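Local coordinates for protein CDP-archaeol synthase (PDB 5GUF) that probably catalyses the magnesium-dependent transfer of a cytidylyl group from CTP to an unsaturated archaeal ether lipid phosphate, forming CDP-archaeol within the membrane, at residues Y139-T142 and P143-V147. Sequence-based numbering, arbitrary orientation.
Sequences YTWT and PRVAV
T142 OG1 accepts the backbone N-H of V145 at 3.3 Å (156° at the hydrogen), the N-cap bond that starts helix 143-161. The hydroxyl oxygen stands between its own backbone N and carbonyl carbon (chi1 64°), which turns it onto the first turn, where V145 CB also packs against it. One residue further on, A146 N donates to T142 O at 2.9 Å, opening the i to i+4 series that V147 N continues with P143 O. P143, in the first turn, has no N-H to offer, so this end needs one donor fewer satisfied. With valine here the hydroxyl is gone, and the N-H of V145 is likely to lose its side-chain acceptor at the N-cap. Beside the cap, W141 brings the benzo part of its ring alongside the same turn: its CE3 comes within 3.8 Å of A146 CA and 4.1 Å of V145 CG1, while V145 O sits at the ring edge, near its plane, 4.0 Å from CZ3. The indole N-H is spent on S134 OG of helix 121-136, and A146 O accepts from Y127 OH of that helix. Backbone hydrogen bonds pair T140 with W9 and I11, and T142 with I11, joining this strand to 10-11 as a small parallel sheet. The chemistry is thus a polar cap on T142 beside an apolar contact of the indole's benzo carbons with V145 and A146, consistent with a fixed turn from strand into helix.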
ATOM      1  N   TYR A 139      -8.884   1.760 -20.791  1.00 24.80           N
ATOM      2  CA  TYR A 139      -9.707   2.385 -19.764  1.00 24.64           C
ATOM      3  C   TYR A 139      -8.968   3.538 -19.096  1.00 29.92           C
ATOM      4  O   TYR A 139      -7.772   3.453 -18.810  1.00 31.46           O
ATOM      5  CB  TYR A 139     -10.110   1.360 -18.687  1.00 32.12           C
ATOM      6  CG  TYR A 139     -11.080   0.312 -19.170  1.00 28.90           C
ATOM      7  CD1 TYR A 139     -12.451   0.536 -19.127  1.00 29.58           C
ATOM      8  CD2 TYR A 139     -10.625  -0.890 -19.698  1.00 23.71           C
ATOM      9  CE1 TYR A 139     -13.340  -0.421 -19.581  1.00 28.74           C
ATOM     10  CE2 TYR A 139     -11.500  -1.828 -20.163  1.00 24.67           C
ATOM     11  CZ  TYR A 139     -12.851  -1.593 -20.104  1.00 26.18           C
ATOM     12  OH  TYR A 139     -13.706  -2.549 -20.568  1.00 35.03           O
ATOM     13  N   THR A 140      -9.690   4.603 -18.796  1.00 27.87           N
ATOM     14  CA  THR A 140      -9.152   5.679 -17.984  1.00 24.50           C
ATOM     15  C   THR A 140      -9.833   5.641 -16.628  1.00 28.71           C
ATOM     16  O   THR A 140     -11.064   5.617 -16.552  1.00 30.45           O
ATOM     17  CB  THR A 140      -9.356   7.045 -18.646  1.00 31.07           C
ATOM     18  OG1 THR A 140      -8.482   7.156 -19.776  1.00 30.36           O
ATOM     19  CG2 THR A 140      -9.064   8.196 -17.652  1.00 24.58           C
ATOM     20  N   TRP A 141      -9.033   5.624 -15.564  1.00 29.38           N
ATOM     21  CA  TRP A 141      -9.542   5.689 -14.202  1.00 29.54           C
ATOM     22  C   TRP A 141      -9.422   7.116 -13.691  1.00 29.40           C
ATOM     23  O   TRP A 141      -8.447   7.801 -13.989  1.00 34.76           O
ATOM     24  CB  TRP A 141      -8.763   4.751 -13.278  1.00 29.61           C
ATOM     25  CG  TRP A 141      -9.062   3.302 -13.502  1.00 31.93           C
ATOM     26  CD1 TRP A 141      -8.772   2.573 -14.611  1.00 31.65           C
ATOM     27  CD2 TRP A 141      -9.735   2.415 -12.605  1.00 27.22           C
ATOM     28  NE1 TRP A 141      -9.216   1.290 -14.464  1.00 28.34           N
ATOM     29  CE2 TRP A 141      -9.812   1.162 -13.240  1.00 32.39           C
ATOM     30  CE3 TRP A 141     -10.268   2.553 -11.322  1.00 31.41           C
ATOM     31  CZ2 TRP A 141     -10.387   0.046 -12.633  1.00 27.34           C
ATOM     32  CZ3 TRP A 141     -10.845   1.447 -10.721  1.00 30.70           C
ATOM     33  CH2 TRP A 141     -10.900   0.212 -11.378  1.00 28.88           C
ATOM     34  N   THR A 142     -10.404   7.563 -12.939  1.00 29.89           N
ATOM     35  CA  THR A 142     -10.075   8.728 -12.134  1.00 32.37           C
ATOM     36  C   THR A 142      -9.253   8.294 -10.922  1.00 38.74           C
ATOM     37  O   THR A 142      -9.427   7.179 -10.405  1.00 33.39           O
ATOM     38  CB  THR A 142     -11.328   9.460 -11.662  1.00 24.14           C
ATOM     39  OG1 THR A 142     -12.067   8.606 -10.788  1.00 32.42           O
ATOM     40  CG2 THR A 142     -12.200   9.851 -12.863  1.00 34.11           C
ATOM     41  N   PRO A 143      -8.333   9.151 -10.471  1.00 35.31           N
ATOM     42  CA  PRO A 143      -7.543   8.803  -9.282  1.00 28.85           C
ATOM     43  C   PRO A 143      -8.405   8.507  -8.077  1.00 32.24           C
ATOM     44  O   PRO A 143      -8.093   7.586  -7.318  1.00 36.89           O
ATOM     45  CB  PRO A 143      -6.665  10.047  -9.068  1.00 34.56           C
ATOM     46  CG  PRO A 143      -6.587  10.692 -10.419  1.00 40.59           C
ATOM     47  CD  PRO A 143      -7.918  10.431 -11.076  1.00 33.84           C
ATOM     48  N   ARG A 144      -9.493   9.259  -7.883  1.00 38.16           N
ATOM     49  CA  ARG A 144     -10.347   9.038  -6.720  1.00 37.97           C
ATOM     50  C   ARG A 144     -10.967   7.647  -6.742  1.00 40.88           C
ATOM     51  O   ARG A 144     -10.988   6.951  -5.722  1.00 43.04           O
ATOM     52  CB  ARG A 144     -11.445  10.101  -6.654  1.00 42.81           C
ATOM     53  CG  ARG A 144     -12.462   9.812  -5.564  1.00 47.92           C
ATOM     54  CD  ARG A 144     -13.533  10.879  -5.406  1.00 54.46           C
ATOM     55  NE  ARG A 144     -12.976  12.199  -5.079  1.00 73.98           N
ATOM     56  CZ  ARG A 144     -12.672  12.630  -3.851  1.00 68.39           C
ATOM     57  NH1 ARG A 144     -12.818  11.845  -2.785  1.00 72.08           N
ATOM     58  NH2 ARG A 144     -12.186  13.850  -3.695  1.00 49.29           N
ATOM     59  N   VAL A 145     -11.464   7.218  -7.902  1.00 32.40           N
ATOM     60  CA  VAL A 145     -12.095   5.910  -7.960  1.00 36.18           C
ATOM     61  C   VAL A 145     -11.040   4.806  -7.925  1.00 32.04           C
ATOM     62  O   VAL A 145     -11.313   3.698  -7.457  1.00 37.52           O
ATOM     63  CB  VAL A 145     -13.024   5.860  -9.192  1.00 32.76           C
ATOM     64  CG1 VAL A 145     -13.445   4.465  -9.542  1.00 28.69           C
ATOM     65  CG2 VAL A 145     -14.266   6.706  -8.911  1.00 31.70           C
ATOM     66  N   ALA A 146      -9.816   5.092  -8.371  1.00 29.79           N
ATOM     67  CA  ALA A 146      -8.735   4.123  -8.219  1.00 31.12           C
ATOM     68  C   ALA A 146      -8.375   3.926  -6.749  1.00 33.31           C
ATOM     69  O   ALA A 146      -8.076   2.808  -6.321  1.00 38.03           O
ATOM     70  CB  ALA A 146      -7.507   4.566  -9.011  1.00 29.51           C
ATOM     71  N   VAL A 147      -8.410   4.996  -5.962  1.00 30.19           N
ATOM     72  CA  VAL A 147      -8.188   4.874  -4.528  1.00 33.96           C
ATOM     73  C   VAL A 147      -9.374   4.186  -3.853  1.00 38.55           C
ATOM     74  O   VAL A 147      -9.197   3.283  -3.027  1.00 37.09           O
ATOM     75  CB  VAL A 147      -7.917   6.260  -3.919  1.00 39.88           C
ATOM     76  CG1 VAL A 147      -7.855   6.171  -2.394  1.00 41.75           C
ATOM     77  CG2 VAL A 147      -6.628   6.843  -4.498  1.00 31.15           C
TER